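Side-chain contacts in glucoamylase (Thermoanaerobacterium thermosaccharolyticum, PDB 1LF6), which hydrolyses terminal alpha-1,4-linked glucose units, probably one after another from the non-reducing ends of glucan chains with release of beta-D-glucose: residues L404-K409 against A458-E463; D412-L417 against E463-Y468; L417-A422 against Q472-K477. All blocks are in the same frame, centred on the assembly; numbering follows the deposited sequence.

Contact 1 of 3, residues L404-K409 against A458-E463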
loop_
_atom_site.group_PDB
_atom_site.type_symbol
_atom_site.label_atom_id
_atom_site.label_comp_id
_atom_site.label_asym_id
_atom_site.label_seq_id
_atom_site.Cartn_x
_atom_site.Cartn_y
_atom_site.Cartn_z
ATOM N N LEU A 404 -20.936 5.251 -3.467
ATOM C CA LEU A 404 -20.291 4.794 -4.694
ATOM C C LEU A 404 -21.345 4.220 -5.656
ATOM O O LEU A 404 -21.273 4.433 -6.858
ATOM C CB LEU A 404 -19.240 3.724 -4.373
ATOM C CG LEU A 404 -18.401 3.185 -5.538
ATOM C CD1 LEU A 404 -17.678 4.314 -6.233
ATOM C CD2 LEU A 404 -17.397 2.157 -5.007
ATOM N N SER A 405 -22.316 3.488 -5.117
ATOM C CA SER A 405 -23.371 2.916 -5.938
ATOM C C SER A 405 -24.097 4.041 -6.668
ATOM O O SER A 405 -24.481 3.908 -7.833
ATOM C CB SER A 405 -24.363 2.138 -5.071
ATOM O OG SER A 405 -23.775 0.950 -4.578
ATOM N N TYR A 406 -24.276 5.157 -5.975
ATOM C CA TYR A 406 -24.947 6.307 -6.551
ATOM C C TYR A 406 -24.137 6.946 -7.680
ATOM O O TYR A 406 -24.669 7.228 -8.749
ATOM C CB TYR A 406 -25.232 7.351 -5.469
ATOM C CG TYR A 406 -25.545 8.713 -6.034
ATOM C CD1 TYR A 406 -24.570 9.710 -6.076
ATOM C CD2 TYR A 406 -26.793 8.984 -6.594
ATOM C CE1 TYR A 406 -24.826 10.937 -6.664
ATOM C CE2 TYR A 406 -27.060 10.209 -7.187
ATOM C CZ TYR A 406 -26.071 11.176 -7.222
ATOM O OH TYR A 406 -26.320 12.369 -7.848
ATOM N N ARG A 407 -22.852 7.183 -7.438
ATOM C CA ARG A 407 -22.010 7.801 -8.451
ATOM C C ARG A 407 -21.818 6.918 -9.681
ATOM O O ARG A 407 -21.664 7.421 -10.791
ATOM C CB ARG A 407 -20.655 8.180 -7.849
ATOM C CG ARG A 407 -20.748 9.289 -6.812
ATOM C CD ARG A 407 -19.402 9.956 -6.634
ATOM N NE ARG A 407 -18.971 10.602 -7.868
ATOM C CZ ARG A 407 -17.719 10.608 -8.306
ATOM N NH1 ARG A 407 -16.768 9.999 -7.610
ATOM N NH2 ARG A 407 -17.416 11.218 -9.442
ATOM N N LEU A 408 -21.826 5.605 -9.485
ATOM C CA LEU A 408 -21.677 4.680 -10.599
ATOM C C LEU A 408 -23.048 4.370 -11.206
ATOM O O LEU A 408 -23.158 3.591 -12.149
ATOM C CB LEU A 408 -20.999 3.388 -10.129
ATOM C CG LEU A 408 -19.486 3.520 -9.891
ATOM C CD1 LEU A 408 -18.938 2.275 -9.231
ATOM C CD2 LEU A 408 -18.797 3.767 -11.214
ATOM N N LYS A 409 -24.085 5.001 -10.658
ATOM C CA LYS A 409 -25.454 4.807 -11.122
ATOM C C LYS A 409 -25.827 3.335 -11.173
ATOM O O LYS A 409 -26.537 2.886 -12.076
ATOM C CB LYS A 409 -25.646 5.451 -12.498
ATOM C CG LYS A 409 -25.511 6.963 -12.468
ATOM C CD LYS A 409 -25.801 7.583 -13.819
ATOM C CE LYS A 409 -25.714 9.105 -13.747
ATOM N NZ LYS A 409 -26.073 9.745 -15.046
ATOM N N ALA A 458 -28.918 6.783 -0.668
ATOM C CA ALA A 458 -29.756 5.595 -0.547
ATOM C C ALA A 458 -31.195 5.944 -0.895
ATOM O O ALA A 458 -31.903 5.150 -1.512
ATOM C CB ALA A 458 -29.681 5.031 0.866
ATOM N N ALA A 459 -31.622 7.133 -0.489
ATOM C CA ALA A 459 -32.975 7.596 -0.766
ATOM C C ALA A 459 -33.146 7.801 -2.268
ATOM O O ALA A 459 -34.192 7.476 -2.830
ATOM C CB ALA A 459 -33.243 8.897 -0.026
ATOM N N TYR A 460 -32.114 8.338 -2.908
ATOM C CA TYR A 460 -32.138 8.583 -4.348
ATOM C C TYR A 460 -32.288 7.263 -5.094
ATOM O O TYR A 460 -33.116 7.136 -5.994
ATOM C CB TYR A 460 -30.837 9.251 -4.793
ATOM C CG TYR A 460 -30.773 9.547 -6.278
ATOM C CD1 TYR A 460 -31.238 10.760 -6.786
ATOM C CD2 TYR A 460 -30.246 8.615 -7.176
ATOM C CE1 TYR A 460 -31.177 11.042 -8.149
ATOM C CE2 TYR A 460 -30.181 8.887 -8.543
ATOM C CZ TYR A 460 -30.646 10.103 -9.022
ATOM O OH TYR A 460 -30.581 10.382 -10.370
ATOM N N ILE A 461 -31.471 6.285 -4.716
ATOM C CA ILE A 461 -31.505 4.972 -5.349
ATOM C C ILE A 461 -32.825 4.258 -5.069
ATOM O O ILE A 461 -33.342 3.546 -5.929
ATOM C CB ILE A 461 -30.336 4.091 -4.869
ATOM C CG1 ILE A 461 -29.004 4.727 -5.280
ATOM C CG2 ILE A 461 -30.464 2.691 -5.458
ATOM C CD1 ILE A 461 -27.784 3.982 -4.771
ATOM N N ALA A 462 -33.366 4.448 -3.869
ATOM C CA ALA A 462 -34.637 3.823 -3.516
ATOM C C ALA A 462 -35.721 4.349 -4.451
ATOM O O ALA A 462 -36.577 3.593 -4.903
ATOM C CB ALA A 462 -34.999 4.130 -2.077
ATOM N N GLU A 463 -35.676 5.649 -4.737
ATOM C CA GLU A 463 -36.648 6.270 -5.629
ATOM C C GLU A 463 -36.532 5.716 -7.045
ATOM O O GLU A 463 -37.542 5.508 -7.720
ATOM C CB GLU A 463 -36.466 7.790 -5.650
ATOM C CG GLU A 463 -36.947 8.477 -4.383
ATOM C CD GLU A 463 -36.807 9.987 -4.440
ATOM O OE1 GLU A 463 -37.158 10.656 -3.441
ATOM O OE2 GLU A 463 -36.344 10.505 -5.480
#
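Tyr460, the first residue of the 458-463 segment to touch 404-409, offers a ring face to the edge of Tyr406. The two rings form a T-shaped pair, with centroids 5.0 Å apart and planes at 88°. The CD2-CE2 edge of Tyr406 does the touching: its CD2 lies 3.5 Å from CD2 of Tyr460, and its CE2 stands over the same face, displaced toward the rim. Tyr406 reaches across because its CG is anti to the backbone N (chi1 163°), which brings the ring to the neighbouring helix although its CB leaves the backbone at a slant. Beyond the pair, the Tyr406 hydroxyl is hydrogen-bonded to the carboxylate of Asp676, so the ring is held at its far end as well as along its edge. Helices 395-407 and 445-464, joined here, belong to the (alpha/alpha) barrel of the family 15 glycosidases, a toroid of six helical hairpins; the contact lies away from the probable catalytic glutamates. One residue on, Ile461 sends its extended CG1-CD1 branch to the base of Tyr406. The methyl CD1 meets Ser405 CB at 3.9 Å and Tyr406 N at the same distance, with Tyr406 CB slightly farther off at 4.3 Å. Ser405 gives only its CB to this packing, since its OG turns back to a hydrogen bond with the carbonyl of Pro401 in its own helix.

Contact 2 of 3, residues D412-L417 against E463-Y468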
loop_
_atom_site.group_PDB
_atom_site.type_symbol
_atom_site.label_atom_id
_atom_site.label_comp_id
_atom_site.label_asym_id
_atom_site.label_seq_id
_atom_site.Cartn_x
_atom_site.Cartn_y
_atom_site.Cartn_z
ATOM N N ASP A 412 -28.998 -1.133 -9.733
ATOM C CA ASP A 412 -29.292 -2.561 -9.746
ATOM C C ASP A 412 -28.846 -3.214 -8.438
ATOM O O ASP A 412 -29.219 -4.344 -8.147
ATOM C CB ASP A 412 -28.567 -3.210 -10.922
ATOM C CG ASP A 412 -27.067 -2.998 -10.861
ATOM O OD1 ASP A 412 -26.333 -3.970 -10.580
ATOM O OD2 ASP A 412 -26.622 -1.854 -11.081
ATOM N N LEU A 413 -28.053 -2.496 -7.648
ATOM C CA LEU A 413 -27.557 -3.035 -6.382
ATOM C C LEU A 413 -28.394 -2.615 -5.174
ATOM O O LEU A 413 -28.005 -2.844 -4.024
ATOM C CB LEU A 413 -26.100 -2.608 -6.168
ATOM C CG LEU A 413 -25.075 -3.076 -7.204
ATOM C CD1 LEU A 413 -23.711 -2.495 -6.864
ATOM C CD2 LEU A 413 -25.028 -4.604 -7.235
ATOM N N TYR A 414 -29.553 -2.017 -5.435
ATOM C CA TYR A 414 -30.423 -1.555 -4.360
ATOM C C TYR A 414 -30.808 -2.638 -3.352
ATOM O O TYR A 414 -30.662 -2.443 -2.144
ATOM C CB TYR A 414 -31.698 -0.927 -4.937
ATOM C CG TYR A 414 -32.646 -0.428 -3.872
ATOM C CD1 TYR A 414 -32.305 0.654 -3.062
ATOM C CD2 TYR A 414 -33.868 -1.062 -3.646
ATOM C CE1 TYR A 414 -33.153 1.091 -2.054
ATOM C CE2 TYR A 414 -34.725 -0.633 -2.640
ATOM C CZ TYR A 414 -34.361 0.444 -1.846
ATOM O OH TYR A 414 -35.195 0.869 -0.842
ATOM N N ASP A 415 -31.301 -3.773 -3.842
ATOM C CA ASP A 415 -31.718 -4.871 -2.970
ATOM C C ASP A 415 -30.582 -5.573 -2.240
ATOM O O ASP A 415 -30.702 -5.892 -1.060
ATOM C CB ASP A 415 -32.497 -5.934 -3.761
ATOM C CG ASP A 415 -33.853 -5.447 -4.228
ATOM O OD1 ASP A 415 -34.653 -4.992 -3.381
ATOM O OD2 ASP A 415 -34.125 -5.528 -5.447
ATOM N N SER A 416 -29.480 -5.821 -2.940
ATOM C CA SER A 416 -28.361 -6.537 -2.338
ATOM C C SER A 416 -27.326 -5.686 -1.600
ATOM O O SER A 416 -26.592 -6.207 -0.757
ATOM C CB SER A 416 -27.646 -7.365 -3.409
ATOM O OG SER A 416 -27.042 -6.529 -4.383
ATOM N N LEU A 417 -27.273 -4.391 -1.897
ATOM C CA LEU A 417 -26.277 -3.524 -1.270
ATOM C C LEU A 417 -26.824 -2.303 -0.529
ATOM O O LEU A 417 -26.621 -2.150 0.678
ATOM C CB LEU A 417 -25.279 -3.060 -2.337
ATOM C CG LEU A 417 -24.009 -2.276 -1.973
ATOM C CD1 LEU A 417 -24.352 -0.898 -1.407
ATOM C CD2 LEU A 417 -23.203 -3.085 -0.981
ATOM N N GLU A 463 -35.676 5.649 -4.737
ATOM C CA GLU A 463 -36.648 6.270 -5.629
ATOM C C GLU A 463 -36.532 5.716 -7.045
ATOM O O GLU A 463 -37.542 5.508 -7.720
ATOM C CB GLU A 463 -36.466 7.790 -5.650
ATOM C CG GLU A 463 -36.947 8.477 -4.383
ATOM C CD GLU A 463 -36.807 9.987 -4.440
ATOM O OE1 GLU A 463 -37.158 10.656 -3.441
ATOM O OE2 GLU A 463 -36.344 10.505 -5.480
ATOM N N GLN A 464 -35.301 5.476 -7.491
ATOM C CA GLN A 464 -35.064 4.931 -8.824
ATOM C C GLN A 464 -35.706 3.555 -8.917
ATOM O O GLN A 464 -36.137 3.128 -9.986
ATOM C CB GLN A 464 -33.562 4.814 -9.101
ATOM C CG GLN A 464 -32.843 6.149 -9.125
ATOM C CD GLN A 464 -33.280 7.025 -10.282
ATOM O OE1 GLN A 464 -33.111 8.245 -10.254
ATOM N NE2 GLN A 464 -33.833 6.404 -11.317
ATOM N N ASN A 465 -35.764 2.867 -7.782
ATOM C CA ASN A 465 -36.352 1.536 -7.710
ATOM C C ASN A 465 -37.821 1.616 -7.301
ATOM O O ASN A 465 -38.465 0.602 -7.027
ATOM C CB ASN A 465 -35.562 0.687 -6.715
ATOM C CG ASN A 465 -34.217 0.254 -7.266
ATOM O OD1 ASN A 465 -34.103 -0.797 -7.897
ATOM N ND2 ASN A 465 -33.193 1.071 -7.046
ATOM N N LYS A 466 -38.335 2.841 -7.261
ATOM C CA LYS A 466 -39.724 3.103 -6.902
ATOM C C LYS A 466 -40.112 2.657 -5.492
ATOM O O LYS A 466 -41.275 2.363 -5.226
ATOM C CB LYS A 466 -40.658 2.465 -7.937
ATOM C CG LYS A 466 -40.499 3.050 -9.335
ATOM C CD LYS A 466 -41.439 2.389 -10.333
ATOM C CE LYS A 466 -41.308 3.011 -11.718
ATOM N NZ LYS A 466 -42.210 2.351 -12.707
ATOM N N ASP A 467 -39.134 2.611 -4.592
ATOM C CA ASP A 467 -39.386 2.237 -3.203
ATOM C C ASP A 467 -39.515 3.554 -2.444
ATOM O O ASP A 467 -38.672 3.901 -1.612
ATOM C CB ASP A 467 -38.218 1.423 -2.642
ATOM C CG ASP A 467 -38.464 0.962 -1.222
ATOM O OD1 ASP A 467 -39.417 1.462 -0.593
ATOM O OD2 ASP A 467 -37.700 0.105 -0.731
ATOM N N TYR A 468 -40.577 4.289 -2.746
ATOM C CA TYR A 468 -40.812 5.588 -2.136
ATOM C C TYR A 468 -40.908 5.565 -0.616
ATOM O O TYR A 468 -40.552 6.543 0.042
ATOM C CB TYR A 468 -42.066 6.215 -2.742
ATOM C CG TYR A 468 -42.038 6.216 -4.253
ATOM C CD1 TYR A 468 -42.504 5.119 -4.978
ATOM C CD2 TYR A 468 -41.509 7.295 -4.958
ATOM C CE1 TYR A 468 -42.441 5.097 -6.369
ATOM C CE2 TYR A 468 -41.439 7.283 -6.349
ATOM C CZ TYR A 468 -41.906 6.183 -7.048
ATOM O OH TYR A 468 -41.838 6.172 -8.422
#
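Tyr414 lays its CB and the root of its ring along the side-chain amide of Asn465, the two side chains running past each other in opposite directions with ring and amide planes 20° apart. Asn465 ND2 comes within 3.3 Å of Tyr414 CB. That nitrogen is spent on the carbonyls of Ile461 and Tyr411, which fix the amide and tie the helix end to the loop before 414-428. With CG anti to the backbone N (chi1 180°), the Tyr414 ring extends past Asn465 to Asp467. Its hydroxyl donates a short hydrogen bond, OH of Tyr414 to OD2 of Asp467 at 2.6 Å. The ring stands nearly perpendicular to the carboxylate, and the hydroxyl meets OD2 from above the carboxylate plane, 51° out of it. OD2 also bonds Ser470 OG, so two hydroxyls grip one oxygen of the side chain that caps the next helix. Between Asn465 and Asp467, Lys466 takes positive phi in the Schellman motif that ends helix 445-464. Tyr414, at the start of helix 414-428, thus reaches the turn between 445-464 and 468-489, packing against Ile461 and Ala462 of the former helix and Ser470 and Tyr474 of the latter.

Contact 3 of 3, residues L417-A422 against Q472-K477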
loop_
_atom_site.group_PDB
_atom_site.type_symbol
_atom_site.label_atom_id
_atom_site.label_comp_id
_atom_site.label_asym_id
_atom_site.label_seq_id
_atom_site.Cartn_x
_atom_site.Cartn_y
_atom_site.Cartn_z
ATOM N N LEU A 417 -27.273 -4.391 -1.897
ATOM C CA LEU A 417 -26.277 -3.524 -1.270
ATOM C C LEU A 417 -26.824 -2.303 -0.529
ATOM O O LEU A 417 -26.621 -2.150 0.678
ATOM C CB LEU A 417 -25.279 -3.060 -2.337
ATOM C CG LEU A 417 -24.009 -2.276 -1.973
ATOM C CD1 LEU A 417 -24.352 -0.898 -1.407
ATOM C CD2 LEU A 417 -23.203 -3.085 -0.981
ATOM N N VAL A 418 -27.516 -1.438 -1.257
ATOM C CA VAL A 418 -28.051 -0.206 -0.695
ATOM C C VAL A 418 -29.033 -0.365 0.455
ATOM O O VAL A 418 -28.802 0.165 1.543
ATOM C CB VAL A 418 -28.699 0.657 -1.801
ATOM C CG1 VAL A 418 -29.259 1.940 -1.210
ATOM C CG2 VAL A 418 -27.657 0.971 -2.884
ATOM N N LYS A 419 -30.122 -1.094 0.229
ATOM C CA LYS A 419 -31.124 -1.270 1.274
ATOM C C LYS A 419 -30.580 -1.916 2.549
ATOM O O LYS A 419 -30.807 -1.410 3.645
ATOM C CB LYS A 419 -32.321 -2.065 0.734
ATOM C CG LYS A 419 -33.422 -2.310 1.753
ATOM C CD LYS A 419 -34.770 -2.510 1.059
ATOM C CE LYS A 419 -35.783 -3.154 1.988
ATOM N NZ LYS A 419 -35.875 -2.470 3.304
ATOM N N PRO A 420 -29.856 -3.039 2.434
ATOM C CA PRO A 420 -29.348 -3.626 3.681
ATOM C C PRO A 420 -28.411 -2.701 4.474
ATOM O O PRO A 420 -28.482 -2.645 5.704
ATOM C CB PRO A 420 -28.664 -4.915 3.214
ATOM C CG PRO A 420 -28.359 -4.656 1.757
ATOM C CD PRO A 420 -29.564 -3.902 1.278
ATOM N N LEU A 421 -27.548 -1.968 3.778
ATOM C CA LEU A 421 -26.627 -1.062 4.461
ATOM C C LEU A 421 -27.356 0.148 5.028
ATOM O O LEU A 421 -27.061 0.588 6.139
ATOM C CB LEU A 421 -25.511 -0.607 3.514
ATOM C CG LEU A 421 -24.491 -1.680 3.131
ATOM C CD1 LEU A 421 -23.466 -1.085 2.181
ATOM C CD2 LEU A 421 -23.805 -2.226 4.395
ATOM N N ALA A 422 -28.306 0.684 4.267
ATOM C CA ALA A 422 -29.069 1.835 4.722
ATOM C C ALA A 422 -29.866 1.462 5.969
ATOM O O ALA A 422 -29.910 2.224 6.938
ATOM C CB ALA A 422 -30.010 2.322 3.619
ATOM N N GLN A 472 -38.357 7.980 1.517
ATOM C CA GLN A 472 -38.766 8.984 2.491
ATOM C C GLN A 472 -38.119 8.736 3.850
ATOM O O GLN A 472 -37.653 9.664 4.512
ATOM C CB GLN A 472 -40.285 8.978 2.650
ATOM C CG GLN A 472 -40.787 10.041 3.605
ATOM C CD GLN A 472 -42.266 9.930 3.878
ATOM O OE1 GLN A 472 -43.090 10.050 2.972
ATOM N NE2 GLN A 472 -42.615 9.697 5.138
ATOM N N LYS A 473 -38.101 7.476 4.261
ATOM C CA LYS A 473 -37.514 7.074 5.537
ATOM C C LYS A 473 -36.027 7.444 5.622
ATOM O O LYS A 473 -35.570 8.020 6.612
ATOM C CB LYS A 473 -37.685 5.563 5.706
ATOM C CG LYS A 473 -37.113 4.991 6.987
ATOM C CD LYS A 473 -37.381 3.487 7.061
ATOM C CE LYS A 473 -36.764 2.870 8.301
ATOM N NZ LYS A 473 -37.226 3.545 9.546
ATOM N N TYR A 474 -35.283 7.105 4.576
ATOM C CA TYR A 474 -33.858 7.388 4.517
ATOM C C TYR A 474 -33.572 8.886 4.570
ATOM O O TYR A 474 -32.768 9.335 5.383
ATOM C CB TYR A 474 -33.264 6.789 3.241
ATOM C CG TYR A 474 -33.288 5.278 3.201
ATOM C CD1 TYR A 474 -33.263 4.595 1.990
ATOM C CD2 TYR A 474 -33.333 4.526 4.378
ATOM C CE1 TYR A 474 -33.287 3.201 1.945
ATOM C CE2 TYR A 474 -33.356 3.127 4.343
ATOM C CZ TYR A 474 -33.335 2.475 3.117
ATOM O OH TYR A 474 -33.381 1.095 3.072
ATOM N N GLN A 475 -34.235 9.657 3.711
ATOM C CA GLN A 475 -34.026 11.102 3.676
ATOM C C GLN A 475 -34.393 11.809 4.965
ATOM O O GLN A 475 -33.691 12.726 5.386
ATOM C CB GLN A 475 -34.797 11.738 2.525
ATOM C CG GLN A 475 -34.057 11.700 1.207
ATOM C CD GLN A 475 -32.725 12.451 1.219
ATOM O OE1 GLN A 475 -31.984 12.402 0.245
ATOM N NE2 GLN A 475 -32.421 13.145 2.316
ATOM N N GLU A 476 -35.495 11.399 5.583
ATOM C CA GLU A 476 -35.919 12.007 6.839
ATOM C C GLU A 476 -34.835 11.819 7.895
ATOM O O GLU A 476 -34.531 12.734 8.659
ATOM C CB GLU A 476 -37.225 11.376 7.326
ATOM C CG GLU A 476 -38.473 12.139 6.912
ATOM C CD GLU A 476 -39.755 11.432 7.321
ATOM O OE1 GLU A 476 -39.882 11.071 8.509
ATOM O OE2 GLU A 476 -40.637 11.241 6.456
ATOM N N LYS A 477 -34.264 10.620 7.935
ATOM C CA LYS A 477 -33.212 10.307 8.886
ATOM C C LYS A 477 -31.998 11.180 8.569
ATOM O O LYS A 477 -31.434 11.826 9.454
ATOM C CB LYS A 477 -32.840 8.825 8.782
ATOM C CG LYS A 477 -31.959 8.308 9.907
ATOM C CD LYS A 477 -32.674 8.339 11.261
ATOM C CE LYS A 477 -33.861 7.395 11.301
ATOM N NZ LYS A 477 -34.499 7.363 12.649
#
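Ala422 presses its methyl group onto a face of the Tyr474 ring, and this CH-pi contact supplies most of the packing between the 417-422 and 472-477 segments. Ala422 CB sits 3.7 Å from the ring centroid, 25° off the normal, and is shifted toward the hydroxyl-bearing rim. Its nearest ring atom is CZ of Tyr474, at 3.4 Å. The ring gets there because Tyr474 CG lies anti to the carbonyl carbon (chi1 -66°), directing the phenol toward helix 414-428. Further van der Waals contact comes from Lys419, whose aliphatic chain crosses the tyrosine at about a right angle, with Lys419 CG 3.7 Å from Tyr474 OH. Helices 414-428 and 468-489, which meet here, are both part of the (alpha/alpha) barrel of the glycosidase domain; they are not consecutive, and helix 445-464 lies between them in the chain and packs against both, through Val418 on one and Gln475 on the other.

The polar links run through Asp423, the residue after Ala422. One carboxylate oxygen is hydrogen-bonded to Tyr474 OH, while the other forms a salt bridge with Lys419 NZ, which the bend at the end of the lysine chain (chi4 50°) turns back toward its own helix. The carboxylate thus holds the phenol by its hydroxyl while Ala422 covers a face. A leucine in place of Tyr474 would probably leave Asp423 without its hydroxyl partner and open a gap over the Ala422 methyl.

The three contacts cluster on one side of the chain's centre, their own centres 8 to 10 Å apart, within the helical barrel of the family 15 domain. Four helices successive in the chain take part: 395-407, 414-428, 445-464 and 468-489. Contacts 1 and 2 share helix 445-464 and Glu463; contacts 2 and 3 share helix 414-428 and Leu417. All three first segments precede all three second ones in the sequence, so the connections cross. Ile461 CD1 of contact 1 packs on Val418 CG2 of contact 3 at 3.6 Å. One continuous patch therefore joins four successive helices of the barrel, away from the probable catalytic glutamates.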